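PDB 6CUL: pyoverdine synthetase F from Pseudomonas aeruginosa PAO1, which is probably an alpha/beta enzyme built on a mixed central sheet with helices packed against it, and binds FGD in this model. Local coordinates for residues Asp63-Arg68 with Tyr110-Arg115; Val173-Ser178 with Phe234-Lys239; Thr217-His222 with Asn258-Ala263. All coordinates share one frame; numbering follows the deposited sequence.

Interaction 1. Residues Asp63-Arg68 with Tyr110-Arg115. With FGD (N-(4-{[(2-amino-4-oxo-1,4-dihydroquinazolin-6-yl)methyl]amino}benzene-1-carbonyl)-D-glutamic acid), chain I; CIT (citric acid), chain J.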
loop_
_atom_site.group_PDB
_atom_site.type_symbol
_atom_site.label_atom_id
_atom_site.label_comp_id
_atom_site.label_asym_id
_atom_site.label_seq_id
_atom_site.Cartn_x
_atom_site.Cartn_y
_atom_site.Cartn_z
ATOM N N ASP A 63 12.739 -10.014 2.167
ATOM C CA ASP A 63 14.076 -10.479 2.435
ATOM C C ASP A 63 14.683 -11.288 1.303
ATOM O O ASP A 63 14.105 -12.198 0.856
ATOM C CB ASP A 63 14.200 -11.213 3.776
ATOM C CG ASP A 63 15.597 -11.702 4.022
ATOM O OD1 ASP A 63 16.525 -10.974 4.386
ATOM O OD2 ASP A 63 15.778 -12.817 3.666
ATOM N N ALA A 64 15.856 -10.926 0.916
ATOM C CA ALA A 64 16.540 -11.583 -0.140
ATOM C C ALA A 64 16.804 -13.070 0.114
ATOM O O ALA A 64 16.882 -13.809 -0.797
ATOM C CB ALA A 64 17.793 -10.843 -0.483
ATOM N N GLU A 65 16.816 -13.502 1.346
ATOM C CA GLU A 65 16.985 -14.884 1.603
ATOM C C GLU A 65 15.714 -15.691 1.511
ATOM O O GLU A 65 15.714 -16.741 2.047
ATOM C CB GLU A 65 17.562 -15.098 2.951
ATOM C CG GLU A 65 18.964 -14.663 3.107
ATOM C CD GLU A 65 19.984 -15.602 2.534
ATOM O OE1 GLU A 65 19.630 -16.712 2.152
ATOM O OE2 GLU A 65 21.138 -15.209 2.479
ATOM N N LEU A 66 14.659 -15.191 0.962
ATOM C CA LEU A 66 13.492 -15.993 0.857
ATOM C C LEU A 66 13.357 -16.190 -0.617
ATOM O O LEU A 66 13.217 -15.250 -1.305
ATOM C CB LEU A 66 12.294 -15.323 1.441
ATOM C CG LEU A 66 11.883 -15.790 2.808
ATOM C CD1 LEU A 66 10.543 -15.196 3.096
ATOM C CD2 LEU A 66 11.793 -17.254 2.929
ATOM N N PRO A 67 13.445 -17.417 -1.085
ATOM C CA PRO A 67 13.396 -17.603 -2.516
ATOM C C PRO A 67 12.058 -17.129 -3.133
ATOM O O PRO A 67 12.119 -16.691 -4.245
ATOM C CB PRO A 67 13.739 -19.062 -2.677
ATOM C CG PRO A 67 14.399 -19.439 -1.430
ATOM C CD PRO A 67 13.720 -18.664 -0.390
ATOM N N ARG A 68 10.933 -17.296 -2.444
ATOM C CA ARG A 68 9.647 -16.788 -2.874
ATOM C C ARG A 68 9.643 -15.240 -2.893
ATOM O O ARG A 68 9.073 -14.667 -3.717
ATOM C CB ARG A 68 8.488 -17.360 -2.077
ATOM C CG ARG A 68 8.323 -16.825 -0.680
ATOM C CD ARG A 68 7.282 -17.532 0.087
ATOM N NE ARG A 68 7.190 -17.010 1.384
ATOM C CZ ARG A 68 7.761 -17.515 2.438
ATOM N NH1 ARG A 68 8.480 -18.582 2.386
ATOM N NH2 ARG A 68 7.559 -16.939 3.550
ATOM N N TYR A 110 11.192 -13.938 9.848
ATOM C CA TYR A 110 10.436 -14.880 10.569
ATOM C C TYR A 110 9.591 -15.674 9.643
ATOM O O TYR A 110 9.248 -16.732 9.997
ATOM C CB TYR A 110 9.545 -14.167 11.597
ATOM C CG TYR A 110 8.303 -13.471 11.068
ATOM C CD1 TYR A 110 7.172 -14.186 10.806
ATOM C CD2 TYR A 110 8.261 -12.115 10.880
ATOM C CE1 TYR A 110 6.056 -13.600 10.355
ATOM C CE2 TYR A 110 7.136 -11.494 10.423
ATOM C CZ TYR A 110 6.027 -12.255 10.159
ATOM O OH TYR A 110 4.895 -11.724 9.667
ATOM N N ARG A 111 9.277 -15.174 8.485
ATOM C CA ARG A 111 8.541 -15.912 7.504
ATOM C C ARG A 111 9.280 -17.171 6.976
ATOM O O ARG A 111 8.646 -18.007 6.478
ATOM C CB ARG A 111 8.064 -15.004 6.391
ATOM C CG ARG A 111 6.925 -14.087 6.720
ATOM C CD ARG A 111 6.555 -13.231 5.568
ATOM N NE ARG A 111 7.653 -12.457 5.061
ATOM C CZ ARG A 111 8.102 -12.445 3.835
ATOM N NH1 ARG A 111 7.571 -13.146 2.933
ATOM N NH2 ARG A 111 9.083 -11.679 3.540
ATOM N N ARG A 112 10.580 -17.274 7.157
ATOM C CA ARG A 112 11.357 -18.429 6.769
ATOM C C ARG A 112 10.865 -19.639 7.517
ATOM O O ARG A 112 10.781 -20.649 6.978
ATOM C CB ARG A 112 12.829 -18.206 7.076
ATOM C CG ARG A 112 13.512 -17.079 6.342
ATOM C CD ARG A 112 14.870 -16.717 6.885
ATOM N NE ARG A 112 15.335 -15.403 6.526
ATOM C CZ ARG A 112 16.592 -15.019 6.515
ATOM N NH1 ARG A 112 17.533 -15.826 6.805
ATOM N NH2 ARG A 112 16.890 -13.826 6.195
ATOM N N TYR A 113 10.568 -19.502 8.775
ATOM C CA TYR A 113 10.002 -20.561 9.547
ATOM C C TYR A 113 8.542 -20.753 9.170
ATOM O O TYR A 113 7.928 -19.853 8.763
ATOM C CB TYR A 113 10.032 -20.187 11.014
ATOM C CG TYR A 113 11.377 -20.171 11.639
ATOM C CD1 TYR A 113 11.976 -21.322 12.018
ATOM C CD2 TYR A 113 12.040 -18.990 11.882
ATOM C CE1 TYR A 113 13.217 -21.315 12.600
ATOM C CE2 TYR A 113 13.278 -18.979 12.468
ATOM C CZ TYR A 113 13.873 -20.153 12.827
ATOM O OH TYR A 113 15.090 -20.176 13.407
ATOM N N PRO A 114 7.966 -21.940 9.354
ATOM C CA PRO A 114 6.555 -22.208 9.088
ATOM C C PRO A 114 5.606 -21.397 9.905
ATOM O O PRO A 114 5.970 -20.912 10.925
ATOM C CB PRO A 114 6.396 -23.640 9.421
ATOM C CG PRO A 114 7.716 -24.197 9.275
ATOM C CD PRO A 114 8.717 -23.128 9.023
ATOM N N ARG A 115 4.416 -21.191 9.373
ATOM C CA ARG A 115 3.414 -20.368 9.976
ATOM C C ARG A 115 2.905 -20.903 11.272
ATOM O O ARG A 115 2.652 -22.045 11.375
ATOM C CB ARG A 115 2.279 -20.273 9.018
ATOM C CG ARG A 115 1.142 -19.450 9.480
ATOM C CD ARG A 115 0.390 -18.974 8.315
ATOM N NE ARG A 115 0.206 -17.557 8.462
ATOM C CZ ARG A 115 -0.883 -16.972 8.891
ATOM N NH1 ARG A 115 -1.958 -17.648 9.218
ATOM N NH2 ARG A 115 -0.871 -15.682 8.986
HETATM C C13 FGD I . 5.273 -16.697 -6.202
HETATM C C15 FGD I . 7.480 -17.514 -6.679
HETATM C C17 FGD I . 6.521 -15.778 -8.036
HETATM C C20 FGD I . 5.792 -13.278 -10.833
HETATM C C21 FGD I . 4.900 -13.174 -11.900
HETATM C C22 FGD I . 5.224 -12.364 -13.017
HETATM C C24 FGD I . 7.328 -11.785 -11.964
HETATM C C02 FGD I . 6.538 -21.813 -3.923
HETATM C C04 FGD I . 7.134 -20.490 -3.437
HETATM C C05 FGD I . 8.513 -20.683 -2.806
HETATM C C06 FGD I . 9.462 -21.468 -3.715
HETATM C C07 FGD I . 10.127 -20.581 -4.764
HETATM C C11 FGD I . 6.224 -18.527 -4.734
HETATM C C12 FGD I . 6.329 -17.549 -5.909
HETATM C C14 FGD I . 5.370 -15.811 -7.267
HETATM C C16 FGD I . 7.577 -16.629 -7.743
HETATM C C19 FGD I . 5.443 -14.153 -9.625
HETATM C C23 FGD I . 6.421 -11.679 -13.048
HETATM C C25 FGD I . 7.009 -12.581 -10.865
HETATM C C27 FGD I . 5.830 -10.717 -15.353
HETATM C C30 FGD I . 4.246 -12.250 -14.189
HETATM N N10 FGD I . 7.234 -19.559 -4.554
HETATM N N18 FGD I . 6.623 -14.851 -9.151
HETATM N N26 FGD I . 6.762 -10.826 -14.224
HETATM N N28 FGD I . 6.062 -9.752 -16.410
HETATM N N29 FGD I . 4.574 -11.433 -15.316
HETATM O O01 FGD I . 5.524 -22.295 -3.351
HETATM O O03 FGD I . 7.062 -22.421 -4.896
HETATM O O08 FGD I . 10.760 -19.552 -4.408
HETATM O O09 FGD I . 10.042 -20.877 -5.984
HETATM O O31 FGD I . 3.217 -12.838 -14.164
HETATM O O32 FGD I . 5.321 -18.443 -3.973
HETATM C C1 CIT J . 0.586 -14.636 2.986
HETATM O O1 CIT J . -0.108 -14.255 3.954
HETATM O O2 CIT J . 0.196 -14.421 1.820
HETATM C C2 CIT J . 1.885 -15.368 3.241
HETATM C C3 CIT J . 3.116 -14.653 2.665
HETATM O O7 CIT J . 3.058 -14.920 1.245
HETATM C C4 CIT J . 3.151 -13.139 2.859
HETATM C C5 CIT J . 4.322 -12.494 2.119
HETATM O O3 CIT J . 5.020 -11.644 2.704
HETATM O O4 CIT J . 4.624 -12.767 0.932
HETATM C C6 CIT J . 4.351 -15.244 3.351
HETATM O O5 CIT J . 4.233 -15.797 4.466
HETATM O O6 CIT J . 5.489 -15.220 2.825
#
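Leu66 and Arg112 mark the nearest approach of the two backbones, with their CA atoms 6.7 Å apart. Residues 63-66 form a type I beta turn that ends at Leu66, the N-cap of helix 67-72; facing it, Tyr110 and Arg111 belong to a 3-10 segment in the loop after strand 103-105. Asp63 OD2 makes a salt bridge to Arg112 NH2 (2.9 Å), the two side chains crossing at about a right angle. The same OD2 also accepts from Glu65 N at 2.6 Å, from above the carboxylate plane, closing an Asx turn. CB of Glu65 lies over one face of the Arg112 guanidinium, whose buried NE has no partner in the model. Leu66 CD2 rests on Arg112 CG, and its CD1 lies 3.6 Å from Arg111 NH1, over a face of that guanidinium and also over one of Arg68. Each segment lends residues to a pocket for FGD: Pro67 and Arg68 to one, where Arg68 N sits 3.0 Å from FGD O08, and Tyr110, Arg112, Tyr113 and Pro114 to another. Extended from CG to NE, Arg68 gives a weak but nearly straight bond from NH2 to Arg111 O (3.3 Å, 171°). Three N-H groups converge on citrate O6: Arg68 NE, Arg68 NH2 (2.8 Å) and Arg111 NH1 (2.9 Å). Arg111 is further held by Asp69 and Ser108, while Arg13 also bonds the citrate, probably acquired from the crystallisation liquor.

Interaction 2. Residues Val173-Ser178 with Phe234-Lys239; sequences VTREDS and FHDVLK
Asp236 and Arg175 supply the ionic part of this contact, a long salt bridge with NE of Arg175 3.6 Å from OD2 of Asp236. The side chains arrive from opposite directions, and OD2 stands over one face of the guanidinium, offset toward its rim, with the two planes 77° apart. No N-H is aimed at the oxygen, so the attraction is one of charge alone. The firmer polar hold on Asp236 is at its other oxygen, where OD1 is hydrogen-bonded to Ser220 OG on the adjacent strand; Thr174 N reaches the same hydroxyl weakly. Van der Waals contact centres on Val173. With CG1 anti to the backbone N (chi1 176°), that methyl lies against the carboxylate, 3.4 Å from Asp236 OD2, while CG2 forms the apolar pair with Leu238 CD1 at 4.0 Å, the valine crossing both side chains at about a right angle. No hydrogen bond joins the segments directly, and their closest CA atoms, those of Val173 and Asp236, are 6.9 Å apart. Residues 173-178 form a loop after strand 166-170, packed on strand 233-241 at the edge of the central sheet. Along that strand Asp236 and Leu238 face the loop, whereas Val237 points away to helix 248-271; a classic beta bulge at Phe234 and His235, opposite Phe221, precedes them. Loop and edge strand are therefore joined by methyl packing and undirected charge, with Ser220 fixing the carboxylate that serves both.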
loop_
_atom_site.group_PDB
_atom_site.type_symbol
_atom_site.label_atom_id
_atom_site.label_comp_id
_atom_site.label_asym_id
_atom_site.label_seq_id
_atom_site.Cartn_x
_atom_site.Cartn_y
_atom_site.Cartn_z
ATOM N N VAL A 173 -13.435 1.254 -0.033
ATOM C CA VAL A 173 -14.070 1.853 1.114
ATOM C C VAL A 173 -14.044 0.864 2.229
ATOM O O VAL A 173 -14.030 -0.287 2.008
ATOM C CB VAL A 173 -15.461 2.376 0.733
ATOM C CG1 VAL A 173 -16.251 2.927 1.871
ATOM C CG2 VAL A 173 -15.345 3.437 -0.257
ATOM N N THR A 174 -13.904 1.311 3.415
ATOM C CA THR A 174 -13.918 0.390 4.496
ATOM C C THR A 174 -14.971 0.635 5.566
ATOM O O THR A 174 -14.731 0.343 6.663
ATOM C CB THR A 174 -12.584 0.357 5.140
ATOM O OG1 THR A 174 -12.344 1.574 5.812
ATOM C CG2 THR A 174 -11.553 0.121 4.124
ATOM N N ARG A 175 -16.099 1.215 5.256
ATOM C CA ARG A 175 -17.082 1.566 6.268
ATOM C C ARG A 175 -18.028 0.432 6.459
ATOM O O ARG A 175 -18.529 -0.069 5.478
ATOM C CB ARG A 175 -17.853 2.791 5.836
ATOM C CG ARG A 175 -17.084 4.069 5.937
ATOM C CD ARG A 175 -17.736 5.210 5.205
ATOM N NE ARG A 175 -17.104 6.410 5.662
ATOM C CZ ARG A 175 -17.255 7.602 5.152
ATOM N NH1 ARG A 175 -18.005 7.773 4.124
ATOM N NH2 ARG A 175 -16.603 8.591 5.661
ATOM N N GLU A 176 -18.394 0.122 7.686
ATOM C CA GLU A 176 -19.190 -1.078 7.856
ATOM C C GLU A 176 -20.456 -1.110 7.085
ATOM O O GLU A 176 -20.670 -2.047 6.375
ATOM C CB GLU A 176 -19.449 -1.396 9.317
ATOM C CG GLU A 176 -20.176 -0.401 10.186
ATOM C CD GLU A 176 -20.539 -1.008 11.489
ATOM O OE1 GLU A 176 -21.593 -1.632 11.566
ATOM O OE2 GLU A 176 -19.773 -0.884 12.428
ATOM N N ASP A 177 -21.302 -0.141 7.269
ATOM C CA ASP A 177 -22.453 -0.125 6.467
ATOM C C ASP A 177 -22.283 0.897 5.375
ATOM O O ASP A 177 -22.884 1.933 5.420
ATOM C CB ASP A 177 -23.703 0.173 7.258
ATOM C CG ASP A 177 -24.092 -0.923 8.196
ATOM O OD1 ASP A 177 -23.818 -2.116 7.958
ATOM O OD2 ASP A 177 -24.774 -0.575 9.146
ATOM N N SER A 178 -21.486 0.543 4.383
ATOM C CA SER A 178 -21.282 1.340 3.217
ATOM C C SER A 178 -21.708 0.515 2.039
ATOM O O SER A 178 -21.511 -0.668 2.045
ATOM C CB SER A 178 -19.820 1.706 3.022
ATOM O OG SER A 178 -19.668 2.381 1.810
ATOM N N PHE A 234 -10.350 7.539 8.686
ATOM C CA PHE A 234 -10.116 8.924 8.863
ATOM C C PHE A 234 -10.499 9.780 7.642
ATOM O O PHE A 234 -10.884 10.866 7.823
ATOM C CB PHE A 234 -8.692 9.154 9.312
ATOM C CG PHE A 234 -8.268 10.561 9.272
ATOM C CD1 PHE A 234 -8.586 11.415 10.305
ATOM C CD2 PHE A 234 -7.546 11.026 8.225
ATOM C CE1 PHE A 234 -8.203 12.715 10.260
ATOM C CE2 PHE A 234 -7.139 12.310 8.183
ATOM C CZ PHE A 234 -7.479 13.175 9.180
ATOM N N HIS A 235 -10.285 9.310 6.426
ATOM C CA HIS A 235 -10.662 10.024 5.245
ATOM C C HIS A 235 -10.972 9.043 4.152
ATOM O O HIS A 235 -10.292 8.070 4.020
ATOM C CB HIS A 235 -9.617 11.030 4.815
ATOM C CG HIS A 235 -9.986 11.807 3.606
ATOM N ND1 HIS A 235 -11.158 12.487 3.507
ATOM C CD2 HIS A 235 -9.367 11.962 2.430
ATOM C CE1 HIS A 235 -11.229 13.061 2.336
ATOM N NE2 HIS A 235 -10.156 12.757 1.661
ATOM N N ASP A 236 -12.011 9.334 3.403
ATOM C CA ASP A 236 -12.476 8.456 2.382
ATOM C C ASP A 236 -12.841 9.063 1.043
ATOM O O ASP A 236 -13.388 10.092 1.019
ATOM C CB ASP A 236 -13.702 7.796 2.915
ATOM C CG ASP A 236 -13.726 6.381 2.658
ATOM O OD1 ASP A 236 -12.755 5.849 2.160
ATOM O OD2 ASP A 236 -14.736 5.778 2.981
ATOM N N VAL A 237 -12.525 8.369 -0.035
ATOM C CA VAL A 237 -12.829 8.774 -1.381
ATOM C C VAL A 237 -13.451 7.619 -2.146
ATOM O O VAL A 237 -13.115 6.550 -1.927
ATOM C CB VAL A 237 -11.612 9.366 -2.132
ATOM C CG1 VAL A 237 -11.920 9.828 -3.544
ATOM C CG2 VAL A 237 -11.091 10.545 -1.400
ATOM N N LEU A 238 -14.380 7.940 -3.009
ATOM C CA LEU A 238 -15.073 6.996 -3.790
ATOM C C LEU A 238 -15.380 7.570 -5.093
ATOM O O LEU A 238 -16.464 7.880 -5.359
ATOM C CB LEU A 238 -16.347 6.592 -3.066
ATOM C CG LEU A 238 -17.251 5.612 -3.746
ATOM C CD1 LEU A 238 -16.613 4.276 -3.995
ATOM C CD2 LEU A 238 -18.583 5.465 -3.044
ATOM N N LYS A 239 -14.402 7.707 -5.922
ATOM C CA LYS A 239 -14.569 8.282 -7.227
ATOM C C LYS A 239 -14.192 7.426 -8.458
ATOM O O LYS A 239 -13.916 7.941 -9.486
ATOM C CB LYS A 239 -13.794 9.573 -7.237
ATOM C CG LYS A 239 -14.297 10.508 -6.225
ATOM C CD LYS A 239 -13.720 11.841 -6.351
ATOM C CE LYS A 239 -14.322 12.803 -5.373
ATOM N NZ LYS A 239 -13.899 12.685 -3.973
#

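Interaction 3. Residues Thr217-His222 with Asn258-Ala263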
loop_
_atom_site.group_PDB
_atom_site.type_symbol
_atom_site.label_atom_id
_atom_site.label_comp_id
_atom_site.label_asym_id
_atom_site.label_seq_id
_atom_site.Cartn_x
_atom_site.Cartn_y
_atom_site.Cartn_z
ATOM N N THR A 217 -15.842 2.303 -6.929
ATOM C CA THR A 217 -14.922 1.928 -5.889
ATOM C C THR A 217 -14.142 3.127 -5.436
ATOM O O THR A 217 -14.226 4.148 -6.013
ATOM C CB THR A 217 -14.013 0.753 -6.231
ATOM O OG1 THR A 217 -13.224 0.499 -5.095
ATOM C CG2 THR A 217 -13.135 1.034 -7.405
ATOM N N GLY A 218 -13.418 2.973 -4.359
ATOM C CA GLY A 218 -12.649 4.035 -3.782
ATOM C C GLY A 218 -11.476 3.588 -3.020
ATOM O O GLY A 218 -11.038 2.545 -3.221
ATOM N N ALA A 219 -10.924 4.453 -2.210
ATOM C CA ALA A 219 -9.802 4.161 -1.386
ATOM C C ALA A 219 -9.912 4.713 0.023
ATOM O O ALA A 219 -10.277 5.849 0.179
ATOM C CB ALA A 219 -8.582 4.693 -2.022
ATOM N N SER A 220 -9.519 3.939 1.025
ATOM C CA SER A 220 -9.578 4.375 2.417
ATOM C C SER A 220 -8.275 4.664 3.166
ATOM O O SER A 220 -7.402 3.869 3.127
ATOM C CB SER A 220 -10.258 3.377 3.264
ATOM O OG SER A 220 -11.603 3.517 3.070
ATOM N N PHE A 221 -8.201 5.819 3.812
ATOM C CA PHE A 221 -7.079 6.202 4.636
ATOM C C PHE A 221 -7.573 6.025 6.064
ATOM O O PHE A 221 -8.115 6.901 6.625
ATOM C CB PHE A 221 -6.682 7.627 4.360
ATOM C CG PHE A 221 -5.394 8.020 4.960
ATOM C CD1 PHE A 221 -4.228 7.378 4.624
ATOM C CD2 PHE A 221 -5.327 9.061 5.839
ATOM C CE1 PHE A 221 -3.039 7.733 5.169
ATOM C CE2 PHE A 221 -4.124 9.434 6.371
ATOM C CZ PHE A 221 -2.978 8.761 6.043
ATOM N N HIS A 222 -7.262 4.915 6.683
ATOM C CA HIS A 222 -7.789 4.563 7.976
ATOM C C HIS A 222 -6.790 4.209 9.047
ATOM O O HIS A 222 -5.683 3.987 8.800
ATOM C CB HIS A 222 -8.734 3.378 7.793
ATOM C CG HIS A 222 -8.068 2.137 7.285
ATOM N ND1 HIS A 222 -7.639 1.137 8.105
ATOM C CD2 HIS A 222 -7.755 1.748 6.034
ATOM C CE1 HIS A 222 -7.087 0.193 7.383
ATOM N NE2 HIS A 222 -7.130 0.547 6.124
ATOM N N ASN A 258 -8.085 7.762 -9.673
ATOM C CA ASN A 258 -9.351 8.426 -9.315
ATOM C C ASN A 258 -9.647 8.606 -7.845
ATOM O O ASN A 258 -10.211 9.543 -7.471
ATOM C CB ASN A 258 -10.552 7.751 -9.964
ATOM C CG ASN A 258 -11.070 8.484 -11.177
ATOM O OD1 ASN A 258 -10.478 9.417 -11.635
ATOM N ND2 ASN A 258 -12.189 8.048 -11.685
ATOM N N SER A 259 -9.298 7.659 -7.034
ATOM C CA SER A 259 -9.536 7.767 -5.658
ATOM C C SER A 259 -8.420 7.602 -4.658
ATOM O O SER A 259 -8.522 8.105 -3.645
ATOM C CB SER A 259 -10.632 6.774 -5.342
ATOM O OG SER A 259 -11.176 7.020 -4.121
ATOM N N LEU A 260 -7.433 6.775 -4.938
ATOM C CA LEU A 260 -6.346 6.490 -4.020
ATOM C C LEU A 260 -5.297 7.537 -3.762
ATOM O O LEU A 260 -4.948 7.761 -2.664
ATOM C CB LEU A 260 -5.699 5.158 -4.369
ATOM C CG LEU A 260 -4.793 4.559 -3.305
ATOM C CD1 LEU A 260 -5.066 3.081 -3.123
ATOM C CD2 LEU A 260 -3.336 4.826 -3.538
ATOM N N PHE A 261 -4.778 8.135 -4.782
ATOM C CA PHE A 261 -3.835 9.138 -4.555
ATOM C C PHE A 261 -4.527 10.299 -3.797
ATOM O O PHE A 261 -4.011 10.796 -2.865
ATOM C CB PHE A 261 -3.087 9.509 -5.849
ATOM C CG PHE A 261 -2.314 8.382 -6.442
ATOM C CD1 PHE A 261 -1.907 7.345 -5.671
ATOM C CD2 PHE A 261 -2.032 8.349 -7.749
ATOM C CE1 PHE A 261 -1.225 6.324 -6.186
ATOM C CE2 PHE A 261 -1.353 7.318 -8.284
ATOM C CZ PHE A 261 -0.931 6.307 -7.496
ATOM N N PRO A 262 -5.741 10.647 -4.196
ATOM C CA PRO A 262 -6.440 11.711 -3.489
ATOM C C PRO A 262 -6.740 11.399 -2.043
ATOM O O PRO A 262 -6.536 12.241 -1.221
ATOM C CB PRO A 262 -7.710 11.889 -4.288
ATOM C CG PRO A 262 -7.418 11.306 -5.596
ATOM C CD PRO A 262 -6.484 10.199 -5.369
ATOM N N ALA A 263 -7.177 10.223 -1.747
ATOM C CA ALA A 263 -7.450 9.935 -0.399
ATOM C C ALA A 263 -6.205 10.008 0.447
ATOM O O ALA A 263 -6.271 10.511 1.500
ATOM C CB ALA A 263 -8.144 8.597 -0.256
#
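Ala219 sits at the middle of this contact, its CB pressed to 3.5 Å from Leu260 CA, tighter than usual for two carbons, and 3.7 Å from Leu260 CB. On the next helical turn, Ala263 CB packs against Ala219 O at 3.5 Å. Ser259 supplies the polar touch: with its hydroxyl anti to the backbone N (chi1 -165°), OG comes to 3.2 Å from Ala219 N and accepts a weak, strongly bent bond (122°). OG also lies 3.3 Å from Gly218 CA, where the residue carries no side chain. Phe221 CB approaches Ala263 O at 4.1 Å, and its side chain also touches Leu264, Leu268 and Met167. Behind these contacts, the axes of 217-222 and 258-263 come within 6.2 Å at 19°, running nearly parallel; helix 248-271 lies on one face of the central sheet. A wider pi-type turn at 258-260 and a kink at Pro262 shape the helix here, while Asn255, one turn earlier, bonds Gly218 O. Leu260 reaches on to Ile169 and Val36, and Ser259 and Ala263 to Val237 of the edge strand. Ser220, between the packed residues, points to the opposite face. Small side chains thus bring helix and strand unusually close, and the hydroxyl of Ser259 adds one weak polar link to a buried, otherwise largely apolar interface.

In the fold
Interaction 1 closes in the chain before the other two open and stands apart from them, its centre 34 Å from that of interaction 2 and 31 Å from that of interaction 3, on the opposite side of the chain's centre. It is a surface contact between the turn leading into helix 67-72 and the loop after strand 103-105, and its segments hold residues of two FGD pockets. Interactions 2 and 3 have centres 8 Å apart and alternate along the sequence. Interaction 2 uses edge strand 233-241 and interaction 3 its antiparallel neighbour 216-223. Ser220 with Asp236, and Ala219 with Val237, tie them together, so loop 173-178 and helix 248-271 pack on opposite sides of the same pair of strands.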